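Local coordinates for protein COG0546: Predicted phosphatases (Streptococcus pneumoniae, PDB 2AH5) that is of unknown function but belongs to the haloacid dehalogenase-like hydrolases and probably acts as a phosphatase, at residues D141-A146 with R171-Q176; F165-A170 with A188-Y193; P195-I198 with L203-L206. All blocks are in the same frame, centred on the assembly; numbering follows the deposited sequence.

Contact 1 (D141-A146 with R171-Q176); sequences DVIHQA and RETGIQ
Ile143 and Thr173 meet where two neighbouring helices of the Rossmann-like core pack on the parallel sheet, helix 139-149 leading into strand 157-161 and helix 164-173 leading out of it. Ile143 CG2 lies 3.4 Å from Thr173 OG1, the two side chains crossing at about a right angle. This is a methyl against a hydroxyl oxygen whose hydrogen bond is made within its own helix, to Gly169 O one turn back. The hydroxyl occupies the slot between backbone N and carbonyl carbon (chi1 53°), an orientation that leaves the Thr173 methyl pointing out at helix 139-149. That methyl does double duty: CG2 lies 3.6 Å from CG2 of Ile143 and also sits over one face of the His144 imidazole, 3.8 Å from the ring centroid and only 13° off its normal, a well-centred CH-pi contact. The crossover connections of the haloacid dehalogenase-type fold lay both helices on the same side of the sheet, and Ile143 accordingly reaches Phe8 of strand 6-9 and Ile159 of strand 157-161 as well. After Thr173 the chain leaves the helix through Gly174, with phi 82°, and turns toward strand 176-180. Ile175 thereby comes in next to Thr173 against the same Ile143 side chain, its CD1 lying 3.9 Å from CG2 and 4.0 Å from CD1 of Ile143, while its side chain also rests on Ala157 and Ile159.

Contact 2 (F165-A170 with A188-Y193); sequences FDMLGA and ADLLNY
Met167 and Tyr193 bring the two backbones to their nearest approach, 6.2 Å from CA to CA, with 165-170 fully helical and 188-193 taking in most of the short helix 187-191 and the residues that follow. A 3.1 Å bond from Tyr193 N to Leu190 O holds that turn together. In the Rossmann-like haloacid dehalogenase fold these are successive connections of the parallel sheet: helix 164-173 precedes strand 176-180 and helix 187-191 follows it. Met167, present as selenomethionine, presents the base of its side chain, with CB 3.5 Å from Tyr193 CB and CG 3.7 Å from Leu190 CD2. Beyond CG the chain bends at chi2 (-64°) and again at chi3, carrying the selenium end away from the 188-193 turn. Met167 and Leu190 cross at about a right angle, and both rest on Ala179 of strand 176-180. Beside Met167, Asp166 places OD2 close to Asp10 of a DxDx(T/V) pattern, consistent with the catalytic loop of this family lying nearby. Tyr193 lies against Met167 and Leu168 of helix 164-173, and its backbone O accepts a bond from Lys177 NZ. Leu168, its CG anti to the carbonyl carbon (chi1 -75°), swings its branched end obliquely against the Tyr193 ring, where CE1 has Leu168 CD2 at 3.4 Å and Leu168 CG at 3.5 Å.

Contact 3 (P195-I198 with L203-L206); sequences PDYI and LEVL
Tyr197 spans the gap from the edge strand 197-199 to the short helix 204-208, where it reaches Glu204 and Val205. Its CB points at the helix, and with CG anti to the backbone N (chi1 -172°) the ring is carried outward from the strand. The side chain also touches Leu178 of the adjoining strand 176-180, and its ring meets that of Tyr208 with the planes inclined. Contact with the 203-206 backbone begins at CE2, which lies 4.2 Å from Val205 CA and 3.4 Å from Glu204 O. CZ is also 3.4 Å from this oxygen, which sits at the ring edge, near the ring plane. At the tip, OH donates a hydrogen bond of 2.7 Å to Glu204 O; the C=O...donor angle is 144° and the hydroxyl stands 31° out of the carbonyl plane, so the approach is bent and tilted. The Glu204 side chain starts beside the same hydroxyl, CG lying 3.8 Å from Tyr197 OH, then runs out extended, OE2 coming 3.7 Å from Ile198 O, a contact of two oxygens and no hydrogen bond. Its firmer polar tie is local: OE1 accepts the backbone N-H of His200 in the connecting loop, and more weakly that of Lys201. This closing strand-loop-helix unit of the Rossmann-like domain is thus joined by a phenol-to-main-chain bond. Because a peptide oxygen can only accept, the tyrosine hydroxyl must act as the donor here, and the bond ties the phenol end of the ring to a carbonyl in the opening turn of a weakly bonded helix.

In the fold
Contact 1 is the buried one of the three; contacts 2 and 3 are partly buried and lie further along the sheet, toward its edge strand 197-199. Helix 164-173 serves both contact 1 and contact 2, facing helix 139-149 in the first and helix 187-191 with the Tyr193 that follows it in the second, and the two contacts touch where Ile143 CD1 packs on Gly169. Leu190 and Leu191 adjoin Pro195 and Ile198, so contacts 2 and 3, successive in the chain, also pack against each other. Chemistry shifts with position: methyl, imidazole and apolar packing in contact 1, wholly apolar side-chain contacts in contact 2, and a single tyrosine-to-carbonyl hydrogen bond in contact 3.

Contact 1 (D141-A146 with R171-Q176)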
# COMPACT_ATOMS: atom_id res chain seq x y z
N ASP A 141 -4.29 0.93 12.60
CA ASP A 141 -4.18 -0.31 13.42
C ASP A 141 -2.95 -1.15 13.02
O ASP A 141 -2.21 -1.67 13.89
CB ASP A 141 -5.45 -1.13 13.26
CG ASP A 141 -6.70 -0.31 13.54
OD1 ASP A 141 -6.82 0.22 14.66
OD2 ASP A 141 -7.54 -0.16 12.63
N VAL A 142 -2.70 -1.22 11.72
CA VAL A 142 -1.54 -1.95 11.20
C VAL A 142 -0.24 -1.29 11.69
O VAL A 142 0.68 -1.96 12.18
CB VAL A 142 -1.60 -2.04 9.64
CG1 VAL A 142 -0.38 -2.74 9.09
CG2 VAL A 142 -2.88 -2.77 9.19
N ILE A 143 -0.19 0.03 11.60
CA ILE A 143 0.96 0.81 12.06
C ILE A 143 1.16 0.60 13.58
O ILE A 143 2.28 0.32 14.03
CB ILE A 143 0.77 2.32 11.72
CG1 ILE A 143 0.83 2.55 10.20
CG2 ILE A 143 1.78 3.19 12.46
CD1 ILE A 143 0.56 3.97 9.72
N HIS A 144 0.07 0.73 14.35
CA HIS A 144 0.12 0.40 15.78
C HIS A 144 0.73 -0.97 16.05
O HIS A 144 1.57 -1.13 16.93
CB HIS A 144 -1.27 0.46 16.44
CG HIS A 144 -1.73 1.84 16.80
ND1 HIS A 144 -0.95 2.73 17.52
CD2 HIS A 144 -2.89 2.48 16.55
CE1 HIS A 144 -1.61 3.87 17.68
NE2 HIS A 144 -2.80 3.74 17.11
N GLN A 145 0.26 -1.97 15.32
CA GLN A 145 0.76 -3.32 15.49
C GLN A 145 2.28 -3.41 15.22
O GLN A 145 3.03 -4.01 16.01
CB GLN A 145 -0.01 -4.29 14.61
CG GLN A 145 0.47 -5.72 14.80
CD GLN A 145 -0.31 -6.74 14.02
OE1 GLN A 145 -1.22 -6.40 13.25
NE2 GLN A 145 0.04 -8.02 14.22
N ALA A 146 2.72 -2.84 14.09
CA ALA A 146 4.14 -2.78 13.74
C ALA A 146 4.97 -2.12 14.86
O ALA A 146 5.99 -2.67 15.29
CB ALA A 146 4.37 -2.08 12.38
N ARG A 171 -0.69 10.27 10.72
CA ARG A 171 -1.08 11.37 11.60
C ARG A 171 -1.75 10.79 12.84
O ARG A 171 -1.49 11.22 13.97
CB ARG A 171 -2.01 12.36 10.88
CG ARG A 171 -2.66 13.32 11.87
CD ARG A 171 -3.47 14.41 11.23
NE ARG A 171 -4.13 15.17 12.30
CZ ARG A 171 -3.56 16.15 12.99
NH1 ARG A 171 -2.31 16.53 12.72
NH2 ARG A 171 -4.23 16.76 13.95
N GLU A 172 -2.63 9.82 12.62
CA GLU A 172 -3.33 9.15 13.74
C GLU A 172 -2.40 8.47 14.75
O GLU A 172 -2.71 8.42 15.94
CB GLU A 172 -4.32 8.13 13.19
CG GLU A 172 -5.64 8.78 12.78
CD GLU A 172 -6.35 8.07 11.64
OE1 GLU A 172 -5.84 7.01 11.19
OE2 GLU A 172 -7.40 8.58 11.17
N THR A 173 -1.27 7.96 14.28
CA THR A 173 -0.39 7.15 15.12
C THR A 173 0.81 7.94 15.61
O THR A 173 1.55 7.49 16.48
CB THR A 173 0.13 5.92 14.34
OG1 THR A 173 0.72 6.36 13.12
CG2 THR A 173 -1.00 4.95 14.04
N GLY A 174 1.01 9.14 15.07
CA GLY A 174 2.16 9.96 15.45
C GLY A 174 3.50 9.64 14.78
O GLY A 174 4.54 10.12 15.23
N ILE A 175 3.50 8.85 13.71
CA ILE A 175 4.78 8.58 13.03
C ILE A 175 4.97 9.61 11.92
O ILE A 175 4.01 10.29 11.52
CB ILE A 175 4.88 7.14 12.45
CG1 ILE A 175 3.85 6.94 11.33
CG2 ILE A 175 4.67 6.06 13.56
CD1 ILE A 175 4.05 5.66 10.52
N GLN A 176 6.18 9.74 11.40
CA GLN A 176 6.40 10.67 10.30
C GLN A 176 5.83 10.07 9.00
O GLN A 176 5.55 8.87 8.93
CB GLN A 176 7.87 10.97 10.15
CG GLN A 176 8.45 11.94 11.20
CD GLN A 176 9.88 12.28 10.90
OE1 GLN A 176 10.22 12.57 9.75
NE2 GLN A 176 10.73 12.23 11.92

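Contact 2 (F165-A170 with A188-Y193)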
# COMPACT_ATOMS: atom_id res chain seq x y z
N PHE A 165 -4.66 7.48 2.72
CA PHE A 165 -4.80 6.52 3.85
C PHE A 165 -3.48 6.34 4.62
O PHE A 165 -3.49 6.24 5.84
CB PHE A 165 -5.35 5.19 3.35
CG PHE A 165 -6.63 5.34 2.56
CD1 PHE A 165 -7.85 5.37 3.21
CD2 PHE A 165 -6.60 5.47 1.17
CE1 PHE A 165 -9.05 5.52 2.48
CE2 PHE A 165 -7.78 5.62 0.44
CZ PHE A 165 -9.00 5.66 1.11
N ASP A 166 -2.36 6.34 3.90
CA ASP A 166 -1.03 6.29 4.52
C ASP A 166 -0.78 7.58 5.30
O ASP A 166 -0.25 7.54 6.39
CB ASP A 166 0.05 6.17 3.44
CG ASP A 166 0.04 4.81 2.74
OD1 ASP A 166 -0.25 3.79 3.41
OD2 ASP A 166 0.25 4.76 1.52
N MSE A 167 -1.15 8.72 4.71
CA MSE A 167 -0.88 10.01 5.36
C MSE A 167 -1.70 10.14 6.64
O MSE A 167 -1.19 10.55 7.68
CB MSE A 167 -1.20 11.18 4.42
CG MSE A 167 -0.48 11.19 3.08
SE MSE A 167 1.48 11.39 3.25
CE MSE A 167 2.05 9.44 3.30
N LEU A 168 -2.98 9.78 6.56
CA LEU A 168 -3.86 9.86 7.74
C LEU A 168 -3.46 8.84 8.80
O LEU A 168 -3.49 9.13 9.99
CB LEU A 168 -5.32 9.63 7.35
CG LEU A 168 -6.03 10.79 6.64
CD1 LEU A 168 -7.33 10.31 6.05
CD2 LEU A 168 -6.26 11.95 7.59
N GLY A 169 -3.09 7.63 8.36
CA GLY A 169 -2.55 6.62 9.28
C GLY A 169 -1.37 7.15 10.07
O GLY A 169 -1.27 6.92 11.29
N ALA A 170 -0.45 7.85 9.40
CA ALA A 170 0.71 8.41 10.06
C ALA A 170 0.30 9.46 11.08
O ALA A 170 0.85 9.52 12.17
CB ALA A 170 1.68 9.03 9.04
N ALA A 188 -1.53 16.12 -5.30
CA ALA A 188 -2.40 17.15 -4.74
C ALA A 188 -3.03 16.72 -3.42
O ALA A 188 -3.03 17.50 -2.45
CB ALA A 188 -3.48 17.55 -5.75
N ASP A 189 -3.54 15.49 -3.38
CA ASP A 189 -4.12 14.90 -2.17
C ASP A 189 -3.05 14.75 -1.08
O ASP A 189 -3.24 15.19 0.06
CB ASP A 189 -4.74 13.52 -2.48
CG ASP A 189 -6.03 13.61 -3.27
OD1 ASP A 189 -7.00 14.25 -2.79
OD2 ASP A 189 -6.10 13.01 -4.37
N LEU A 190 -1.91 14.17 -1.44
CA LEU A 190 -0.88 13.85 -0.46
C LEU A 190 -0.37 15.10 0.23
O LEU A 190 -0.14 15.10 1.44
CB LEU A 190 0.27 13.09 -1.09
CG LEU A 190 -0.13 11.73 -1.68
CD1 LEU A 190 0.93 11.21 -2.61
CD2 LEU A 190 -0.45 10.74 -0.57
N LEU A 191 -0.21 16.18 -0.53
CA LEU A 191 0.32 17.40 0.07
C LEU A 191 -0.66 18.06 1.06
O LEU A 191 -0.23 18.77 1.95
CB LEU A 191 0.73 18.41 -1.00
CG LEU A 191 1.94 18.13 -1.90
CD1 LEU A 191 1.98 19.12 -3.05
CD2 LEU A 191 3.22 18.20 -1.09
N ASN A 192 -1.96 17.81 0.91
CA ASN A 192 -2.93 18.33 1.87
C ASN A 192 -2.71 17.80 3.29
O ASN A 192 -3.25 18.35 4.25
CB ASN A 192 -4.36 18.02 1.44
CG ASN A 192 -4.83 18.91 0.29
OD1 ASN A 192 -4.25 19.94 0.01
ND2 ASN A 192 -5.89 18.48 -0.38
N TYR A 193 -1.91 16.73 3.41
CA TYR A 193 -1.58 16.14 4.71
C TYR A 193 -0.19 16.52 5.26
O TYR A 193 0.24 15.95 6.27
CB TYR A 193 -1.76 14.63 4.67
CG TYR A 193 -3.16 14.23 4.27
CD1 TYR A 193 -4.17 14.13 5.22
CD2 TYR A 193 -3.48 14.01 2.92
CE1 TYR A 193 -5.49 13.79 4.84
CE2 TYR A 193 -4.79 13.66 2.53
CZ TYR A 193 -5.78 13.57 3.50
OH TYR A 193 -7.05 13.22 3.13

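Contact 3 (P195-I198 with L203-L206)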
# COMPACT_ATOMS: atom_id res chain seq x y z
N PRO A 195 3.20 16.18 4.40
CA PRO A 195 4.23 15.16 4.61
C PRO A 195 5.55 15.77 5.07
O PRO A 195 5.86 16.93 4.77
CB PRO A 195 4.43 14.53 3.23
CG PRO A 195 3.89 15.52 2.27
CD PRO A 195 2.78 16.25 2.98
N ASP A 196 6.35 14.96 5.72
CA ASP A 196 7.66 15.38 6.21
C ASP A 196 8.71 15.46 5.12
O ASP A 196 9.71 16.17 5.26
CB ASP A 196 8.10 14.46 7.33
CG ASP A 196 7.16 14.54 8.52
OD1 ASP A 196 7.12 15.61 9.17
OD2 ASP A 196 6.41 13.57 8.77
N TYR A 197 8.48 14.73 4.04
CA TYR A 197 9.37 14.69 2.89
C TYR A 197 8.55 14.13 1.73
O TYR A 197 7.54 13.44 1.95
CB TYR A 197 10.56 13.79 3.18
CG TYR A 197 11.66 13.83 2.14
CD1 TYR A 197 12.69 14.80 2.20
CD2 TYR A 197 11.68 12.89 1.11
CE1 TYR A 197 13.71 14.81 1.24
CE2 TYR A 197 12.69 12.90 0.15
CZ TYR A 197 13.69 13.86 0.22
OH TYR A 197 14.65 13.83 -0.76
N ILE A 198 8.95 14.45 0.50
CA ILE A 198 8.21 13.97 -0.67
C ILE A 198 9.19 13.52 -1.75
O ILE A 198 10.28 14.07 -1.86
CB ILE A 198 7.20 15.04 -1.22
CG1 ILE A 198 6.32 14.46 -2.33
CG2 ILE A 198 7.91 16.29 -1.66
CD1 ILE A 198 4.90 15.12 -2.43
N LEU A 203 14.99 6.90 -5.65
CA LEU A 203 16.29 7.29 -5.05
C LEU A 203 16.29 8.67 -4.38
O LEU A 203 17.14 8.98 -3.50
CB LEU A 203 17.49 7.08 -6.00
CG LEU A 203 17.66 5.66 -6.57
CD1 LEU A 203 18.97 5.56 -7.37
CD2 LEU A 203 17.61 4.57 -5.51
N GLU A 204 15.28 9.47 -4.70
CA GLU A 204 15.08 10.73 -3.99
C GLU A 204 14.77 10.49 -2.46
O GLU A 204 15.07 11.31 -1.60
CB GLU A 204 13.95 11.46 -4.68
CG GLU A 204 13.82 12.88 -4.32
CD GLU A 204 12.70 13.55 -5.09
OE1 GLU A 204 12.04 12.88 -5.95
OE2 GLU A 204 12.48 14.74 -4.82
N VAL A 205 14.20 9.32 -2.16
CA VAL A 205 13.83 8.96 -0.78
C VAL A 205 15.07 8.96 0.12
O VAL A 205 15.02 9.30 1.30
CB VAL A 205 13.16 7.57 -0.73
CG1 VAL A 205 12.99 7.11 0.71
CG2 VAL A 205 11.77 7.61 -1.41
N LEU A 206 16.20 8.58 -0.47
CA LEU A 206 17.41 8.29 0.28
C LEU A 206 17.98 9.53 0.93
O LEU A 206 18.52 9.46 2.02
CB LEU A 206 18.45 7.68 -0.65
CG LEU A 206 18.12 6.27 -1.09
CD1 LEU A 206 19.08 5.88 -2.20
CD2 LEU A 206 18.22 5.30 0.11